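Local coordinates for protein putative nucleotidyltransferase TM1012 (Thermotoga maritima, PDB 4HX0) that is of unconfirmed function but probably transfers nucleotidyl groups, as a putative nucleotidyltransferase of the polymerase beta-like superfamily, at residues L12-K17 against L88-I93; N117-F122 against V132-Y137. One frame throughout, in Å; residues are numbered along the deposited sequence. Where two conformers were deposited one is given.

In the fold
From the N terminus, helix 9-22 comes first. Interaction 1 (12-17 against 88-93) sets it on the turn that joins strands 81-90 and 93-103, closing a loop of 70 residues that holds the remaining strands of the five-stranded mixed sheet. Interaction 2 (117-122 against 132-137) opens only later, so the two lie in series, neither nested nor crossed. It closes a loop of nine residues, pairing strands 120-125 and 128-133 and bringing helix 116-119 to the start of helix 135-159. The contact centres are 22 Å apart, but Leu15 of helix 9-22 touches Met128 and Ile130, linking the helix to the two-stranded hairpin.

Interaction 1 (L12-K17 against L88-I93); sequences LRVLRK and LIIDGI. With BU1 (1,4-butanediol), chain J.
Val14 sits over the end of strand 81-90, and its two methyls divide the work between the strand and the turn that follows. Val14 CG1, anti to the backbone N (chi1 171°), lies 3.7 Å from Ile90 CB. The other branch, Val14 CG2, reaches the turn: it comes within 3.4 Å of the carbonyl oxygen Ile90 O and within 3.7 Å of Ile93 CD1, the Val14 and Ile93 side chains overlapping while they run in opposing senses. Val14 is thus buried against Ile90 and Ile93, with Asp91 CB beside its CG2. One helical turn further on, Lys17 runs out fully extended beyond CG, its CD passing 3.9 Å from Ile90 CG2, so that the aliphatic shaft continues the apolar seam before the charge is reached. At its end the side chains of Lys17 and Asp91 approach from opposite directions, and the ammonium nitrogen sits between the two carboxylate oxygens, in the conformer considered here of the two modelled for Asp91. Lys17 NZ donates to Asp91 OD2 at 2.8 Å, on the syn lone pair of that oxygen, and more weakly to OD1, making a salt bridge that engages both oxygens. A third partner, the butanediol hydroxyl O6, accepts from Lys17 NZ at 3.0 Å, and Arg21, also on helix 9-22, is hydrogen-bonded to the same diol. The carboxylate probably stabilises the charged form of the lysine at this outer margin. A tight turn places Asp91 at its first corner position, beside Lys17: Ile90 N to Ile93 O and Ile93 N to Ile90 O are both bonded, and phi is positive at Asp91 and Gly92. This is the type I' turn of a beta hairpin with a two-residue loop, here packed against a helix in the alpha/beta fold expected of a polymerase beta-like nucleotidyltransferase.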
loop_
_atom_site.group_PDB
_atom_site.type_symbol
_atom_site.label_atom_id
_atom_site.label_comp_id
_atom_site.label_asym_id
_atom_site.label_seq_id
_atom_site.Cartn_x
_atom_site.Cartn_y
_atom_site.Cartn_z
ATOM N N LEU A 12 -4.700 -3.390 14.089
ATOM C CA LEU A 12 -4.003 -4.654 14.324
ATOM C C LEU A 12 -4.932 -5.848 14.142
ATOM O O LEU A 12 -4.545 -6.885 13.599
ATOM C CB LEU A 12 -3.394 -4.668 15.726
ATOM C CG LEU A 12 -2.216 -3.717 15.935
ATOM C CD1 LEU A 12 -1.878 -3.720 17.421
ATOM C CD2 LEU A 12 -1.011 -4.074 15.072
ATOM N N ARG A 13 -6.180 -5.678 14.571
ATOM C CA ARG A 13 -7.177 -6.722 14.431
ATOM C C ARG A 13 -7.435 -7.036 12.964
ATOM O O ARG A 13 -7.491 -8.190 12.577
ATOM C CB ARG A 13 -8.474 -6.309 15.121
ATOM C CG ARG A 13 -8.391 -6.353 16.636
ATOM C CD ARG A 13 -9.779 -6.414 17.246
ATOM N NE ARG A 13 -10.570 -5.218 16.969
ATOM C CZ ARG A 13 -10.545 -4.109 17.703
ATOM N NH1 ARG A 13 -9.755 -4.013 18.773
ATOM N NH2 ARG A 13 -11.314 -3.089 17.359
ATOM N N VAL A 14 -7.582 -5.992 12.161
ATOM C CA VAL A 14 -7.830 -6.184 10.737
ATOM C C VAL A 14 -6.571 -6.725 10.076
ATOM O O VAL A 14 -6.631 -7.630 9.248
ATOM C CB VAL A 14 -8.323 -4.897 10.073
ATOM C CG1 VAL A 14 -8.359 -5.064 8.554
ATOM C CG2 VAL A 14 -9.687 -4.548 10.645
ATOM N N LEU A 15 -5.421 -6.209 10.475
ATOM C CA LEU A 15 -4.165 -6.772 9.978
ATOM C C LEU A 15 -4.068 -8.276 10.257
ATOM O O LEU A 15 -3.597 -9.027 9.415
ATOM C CB LEU A 15 -2.979 -6.025 10.570
ATOM C CG LEU A 15 -1.592 -6.474 10.093
ATOM C CD1 LEU A 15 -1.424 -6.297 8.585
ATOM C CD2 LEU A 15 -0.548 -5.665 10.842
ATOM N N ARG A 16 -4.508 -8.711 11.438
ATOM C CA ARG A 16 -4.478 -10.130 11.762
ATOM C C ARG A 16 -5.401 -10.918 10.835
ATOM O O ARG A 16 -5.037 -12.005 10.364
ATOM C CB ARG A 16 -4.821 -10.372 13.237
ATOM C CG ARG A 16 -4.806 -11.841 13.643
ATOM C CD ARG A 16 -4.583 -12.013 15.136
ATOM N NE ARG A 16 -3.339 -12.729 15.427
ATOM C CZ ARG A 16 -2.260 -12.195 15.985
ATOM N NH1 ARG A 16 -2.234 -10.909 16.331
ATOM N NH2 ARG A 16 -1.196 -12.962 16.199
ATOM N N LYS A 17 -6.583 -10.361 10.580
ATOM C CA LYS A 17 -7.549 -10.970 9.668
ATOM C C LYS A 17 -6.967 -11.101 8.276
ATOM O O LYS A 17 -7.135 -12.140 7.629
ATOM C CB LYS A 17 -8.846 -10.166 9.663
ATOM C CG LYS A 17 -9.683 -10.435 10.894
ATOM C CD LYS A 17 -10.990 -9.649 10.898
ATOM C CE LYS A 17 -11.882 -10.130 12.044
ATOM N NZ LYS A 17 -13.205 -9.464 11.962
ATOM N N LEU A 88 -11.148 -3.240 0.021
ATOM C CA LEU A 88 -11.901 -4.028 0.966
ATOM C C LEU A 88 -12.316 -3.115 2.087
ATOM O O LEU A 88 -11.655 -2.105 2.372
ATOM C CB LEU A 88 -11.043 -5.139 1.559
ATOM C CG LEU A 88 -10.146 -5.955 0.624
ATOM C CD1 LEU A 88 -9.284 -6.892 1.460
ATOM C CD2 LEU A 88 -10.958 -6.748 -0.379
ATOM N N ILE A 89 -13.388 -3.492 2.758
ATOM C CA ILE A 89 -13.657 -2.933 4.036
ATOM C C ILE A 89 -13.752 -4.108 4.997
ATOM O O ILE A 89 -14.535 -5.017 4.801
ATOM C CB ILE A 89 -14.908 -2.025 4.028
ATOM C CG1 ILE A 89 -14.636 -0.777 3.165
ATOM C CG2 ILE A 89 -15.259 -1.629 5.448
ATOM C CD1 ILE A 89 -15.792 0.188 3.088
ATOM N N ILE A 90 -12.900 -4.108 6.012
ATOM C CA ILE A 90 -12.919 -5.164 7.003
ATOM C C ILE A 90 -13.138 -4.496 8.341
ATOM O O ILE A 90 -12.383 -3.596 8.722
ATOM C CB ILE A 90 -11.601 -5.989 7.026
ATOM C CG1 ILE A 90 -11.262 -6.545 5.632
ATOM C CG2 ILE A 90 -11.712 -7.109 8.063
ATOM C CD1 ILE A 90 -9.891 -7.220 5.541
ATOM N N ASP A 91 -14.195 -4.919 9.042
ATOM C CA ASP A 91 -14.539 -4.317 10.337
ATOM C C ASP A 91 -14.549 -2.784 10.276
ATOM O O ASP A 91 -14.042 -2.136 11.180
ATOM C CB ASP A 91 -13.545 -4.759 11.427
ATOM C CG ASP A 91 -13.457 -6.259 11.566
ATOM O OD1 ASP A 91 -14.303 -6.964 10.979
ATOM O OD2 ASP A 91 -12.545 -6.735 12.274
ATOM N N GLY A 92 -15.089 -2.227 9.198
ATOM C CA GLY A 92 -15.155 -0.789 9.001
ATOM C C GLY A 92 -13.846 -0.104 8.648
ATOM O O GLY A 92 -13.801 1.106 8.569
ATOM N N ILE A 93 -12.779 -0.872 8.437
ATOM C CA ILE A 93 -11.502 -0.285 8.069
ATOM C C ILE A 93 -11.267 -0.529 6.579
ATOM O O ILE A 93 -11.440 -1.650 6.106
ATOM C CB ILE A 93 -10.378 -0.854 8.932
ATOM C CG1 ILE A 93 -10.565 -0.350 10.371
ATOM C CG2 ILE A 93 -8.994 -0.438 8.411
ATOM C CD1 ILE A 93 -9.558 -0.952 11.302
HETATM C C1 BU1 J . -12.018 -12.345 8.648
HETATM C C2 BU1 J . -13.436 -12.804 8.971
HETATM C C3 BU1 J . -14.048 -11.846 9.980
HETATM C C4 BU1 J . -15.371 -11.255 9.521
HETATM O O5 BU1 J . -11.216 -13.476 8.307
HETATM O O6 BU1 J . -15.412 -9.871 9.905
#

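Interaction 2 (N117-F122 against V132-Y137); sequences NKYKRF and VLSLEY. With BU1 (1,4-butanediol), chain T.
Arg121 and Val132 face each other as a hydrogen-bonded antiparallel pair. Arg121 N donates to Val132 O and Val132 N to Arg121 O, each at 2.8 Å with 164° at the hydrogen. Beside them Lys120 and Leu133 form the non-hydrogen-bonded pair, where the CA-H of Lys120 points to the same Val132 O. A third backbone bond, Ser134 N to Tyr119 O (2.9 Å), is more bent, and its donor stands above the carbonyl plane. These bonds close the base of the hairpin 120-125/128-133, a two-stranded antiparallel sheet whose second strand leads through Ser134 into helix 135-159. Ser134 is the N-cap of that helix, its OG accepting from Tyr137 N at 3.0 Å.

Apolar and aromatic contacts flank the strand pair. Arg121 CG lies 3.4 Å from Val132 CG2, the two side chains running side by side, while Val132 also packs on helix 33-39. On the face that carries Lys120 and Leu133, Leu133 CD2 touches Tyr119 CB at 3.6 Å. Tyr137 has its CG anti to the backbone N (chi1 -176°), which carries its ring across the Tyr119 ring: CD1 of Tyr137 sits over the centre of that ring, the planes meet obliquely at 39° and the centroids are 4.4 Å apart. Lys118 CB lies against the opposite face, near the rim.

Lys120 NZ donates to Asn117 OD1 and, outside the two segments, to Asn28 OD1. One water accepts from Leu135 N and donates to Glu136 OE1, in the conformer considered here, whose OE2 takes a bond of 2.7 Å from butanediol O6.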
loop_
_atom_site.group_PDB
_atom_site.type_symbol
_atom_site.label_atom_id
_atom_site.label_comp_id
_atom_site.label_asym_id
_atom_site.label_seq_id
_atom_site.Cartn_x
_atom_site.Cartn_y
_atom_site.Cartn_z
ATOM N N ASN A 117 9.963 -7.916 -3.836
ATOM C CA ASN A 117 10.933 -8.752 -3.132
ATOM C C ASN A 117 12.319 -8.157 -2.952
ATOM O O ASN A 117 13.107 -8.649 -2.157
ATOM C CB ASN A 117 10.970 -10.152 -3.742
ATOM C CG ASN A 117 9.733 -10.926 -3.376
ATOM O OD1 ASN A 117 9.316 -10.898 -2.218
ATOM N ND2 ASN A 117 9.110 -11.568 -4.347
ATOM N N LYS A 118 12.608 -7.088 -3.674
ATOM C CA LYS A 118 13.828 -6.337 -3.424
ATOM C C LYS A 118 13.747 -5.504 -2.155
ATOM O O LYS A 118 14.778 -5.193 -1.564
ATOM C CB LYS A 118 14.063 -5.432 -4.617
ATOM C CG LYS A 118 15.473 -4.963 -4.816
ATOM C CD LYS A 118 15.737 -5.026 -6.311
ATOM C CE LYS A 118 16.681 -3.939 -6.735
ATOM N NZ LYS A 118 16.919 -4.099 -8.191
ATOM N N TYR A 119 12.523 -5.127 -1.745
ATOM C CA TYR A 119 12.332 -4.169 -0.656
ATOM C C TYR A 119 11.563 -4.732 0.528
ATOM O O TYR A 119 11.532 -4.124 1.590
ATOM C CB TYR A 119 11.646 -2.904 -1.169
ATOM C CG TYR A 119 12.399 -2.321 -2.333
ATOM C CD1 TYR A 119 13.574 -1.613 -2.130
ATOM C CD2 TYR A 119 11.962 -2.528 -3.634
ATOM C CE1 TYR A 119 14.288 -1.091 -3.196
ATOM C CE2 TYR A 119 12.671 -2.019 -4.715
ATOM C CZ TYR A 119 13.828 -1.302 -4.482
ATOM O OH TYR A 119 14.530 -0.783 -5.544
ATOM N N LYS A 120 10.981 -5.905 0.330
ATOM C CA LYS A 120 10.146 -6.531 1.325
ATOM C C LYS A 120 10.965 -6.892 2.550
ATOM O O LYS A 120 12.064 -7.446 2.450
ATOM C CB LYS A 120 9.491 -7.775 0.728
ATOM C CG LYS A 120 8.517 -8.495 1.655
ATOM C CD LYS A 120 7.919 -9.713 0.953
ATOM C CE LYS A 120 7.203 -9.328 -0.332
ATOM N NZ LYS A 120 6.740 -10.540 -1.026
ATOM N N ARG A 121 10.431 -6.576 3.718
ATOM C CA ARG A 121 10.949 -7.170 4.933
ATOM C C ARG A 121 9.792 -7.650 5.760
ATOM O O ARG A 121 8.659 -7.188 5.597
ATOM C CB ARG A 121 11.797 -6.208 5.743
ATOM C CG ARG A 121 11.023 -5.044 6.277
ATOM C CD ARG A 121 11.893 -4.184 7.157
ATOM N NE ARG A 121 11.974 -4.675 8.525
ATOM C CZ ARG A 121 12.126 -3.874 9.570
ATOM N NH1 ARG A 121 12.186 -2.562 9.384
ATOM N NH2 ARG A 121 12.208 -4.374 10.790
ATOM N N PHE A 122 10.090 -8.612 6.611
ATOM C CA PHE A 122 9.085 -9.205 7.452
ATOM C C PHE A 122 9.253 -8.654 8.855
ATOM O O PHE A 122 10.324 -8.727 9.456
ATOM C CB PHE A 122 9.167 -10.730 7.376
ATOM C CG PHE A 122 8.647 -11.284 6.071
ATOM C CD1 PHE A 122 7.289 -11.475 5.881
ATOM C CD2 PHE A 122 9.519 -11.573 5.020
ATOM C CE1 PHE A 122 6.799 -11.988 4.681
ATOM C CE2 PHE A 122 9.037 -12.074 3.812
ATOM C CZ PHE A 122 7.673 -12.275 3.643
ATOM N N VAL A 132 6.299 -5.917 4.773
ATOM C CA VAL A 132 6.192 -4.486 4.551
ATOM C C VAL A 132 7.267 -4.131 3.536
ATOM O O VAL A 132 8.230 -4.874 3.356
ATOM C CB VAL A 132 6.409 -3.655 5.840
ATOM C CG1 VAL A 132 5.392 -4.020 6.912
ATOM C CG2 VAL A 132 7.825 -3.835 6.403
ATOM N N LEU A 133 7.101 -2.998 2.876
ATOM C CA LEU A 133 8.211 -2.418 2.128
ATOM C C LEU A 133 9.102 -1.648 3.067
ATOM O O LEU A 133 8.617 -0.993 3.997
ATOM C CB LEU A 133 7.724 -1.498 1.007
ATOM C CG LEU A 133 7.101 -2.265 -0.149
ATOM C CD1 LEU A 133 6.587 -1.304 -1.191
ATOM C CD2 LEU A 133 8.086 -3.268 -0.748
ATOM N N SER A 134 10.409 -1.717 2.822
ATOM C CA SER A 134 11.376 -1.058 3.690
ATOM C C SER A 134 11.031 0.411 3.894
ATOM O O SER A 134 10.458 1.046 3.011
ATOM C CB SER A 134 12.780 -1.155 3.113
ATOM O OG SER A 134 12.858 -0.376 1.936
ATOM N N LEU A 135 11.392 0.932 5.063
ATOM C CA LEU A 135 11.226 2.346 5.360
ATOM C C LEU A 135 11.926 3.179 4.310
ATOM O O LEU A 135 11.395 4.175 3.845
ATOM C CB LEU A 135 11.842 2.696 6.712
ATOM C CG LEU A 135 11.002 2.341 7.920
ATOM C CD1 LEU A 135 11.801 2.660 9.169
ATOM C CD2 LEU A 135 9.678 3.115 7.880
ATOM N N GLU A 136 13.120 2.766 3.908
ATOM C CA GLU A 136 13.897 3.503 2.926
ATOM C C GLU A 136 13.088 3.623 1.633
ATOM O O GLU A 136 12.979 4.692 1.012
ATOM C CB GLU A 136 15.234 2.781 2.708
ATOM C CG GLU A 136 16.190 2.864 3.902
ATOM C CD GLU A 136 15.749 2.091 5.144
ATOM O OE1 GLU A 136 15.003 1.075 5.037
ATOM O OE2 GLU A 136 16.183 2.500 6.252
ATOM N N TYR A 137 12.508 2.495 1.231
ATOM C CA TYR A 137 11.731 2.496 0.001
ATOM C C TYR A 137 10.488 3.358 0.146
ATOM O O TYR A 137 10.114 4.105 -0.783
ATOM C CB TYR A 137 11.295 1.079 -0.406
ATOM C CG TYR A 137 10.573 1.086 -1.723
ATOM C CD1 TYR A 137 11.280 0.970 -2.927
ATOM C CD2 TYR A 137 9.189 1.236 -1.774
ATOM C CE1 TYR A 137 10.623 0.994 -4.145
ATOM C CE2 TYR A 137 8.531 1.270 -2.987
ATOM C CZ TYR A 137 9.251 1.143 -4.164
ATOM O OH TYR A 137 8.576 1.178 -5.358
HETATM C C1 BU1 T . 13.617 7.799 9.956
HETATM C C2 BU1 T . 15.049 7.291 9.797
HETATM C C3 BU1 T . 15.304 6.791 8.379
HETATM C C4 BU1 T . 15.094 5.281 8.279
HETATM O O5 BU1 T . 12.711 6.697 10.113
HETATM O O6 BU1 T . 15.100 4.892 6.900
HETATM O O HOH W 1 13.203 -0.789 6.724
#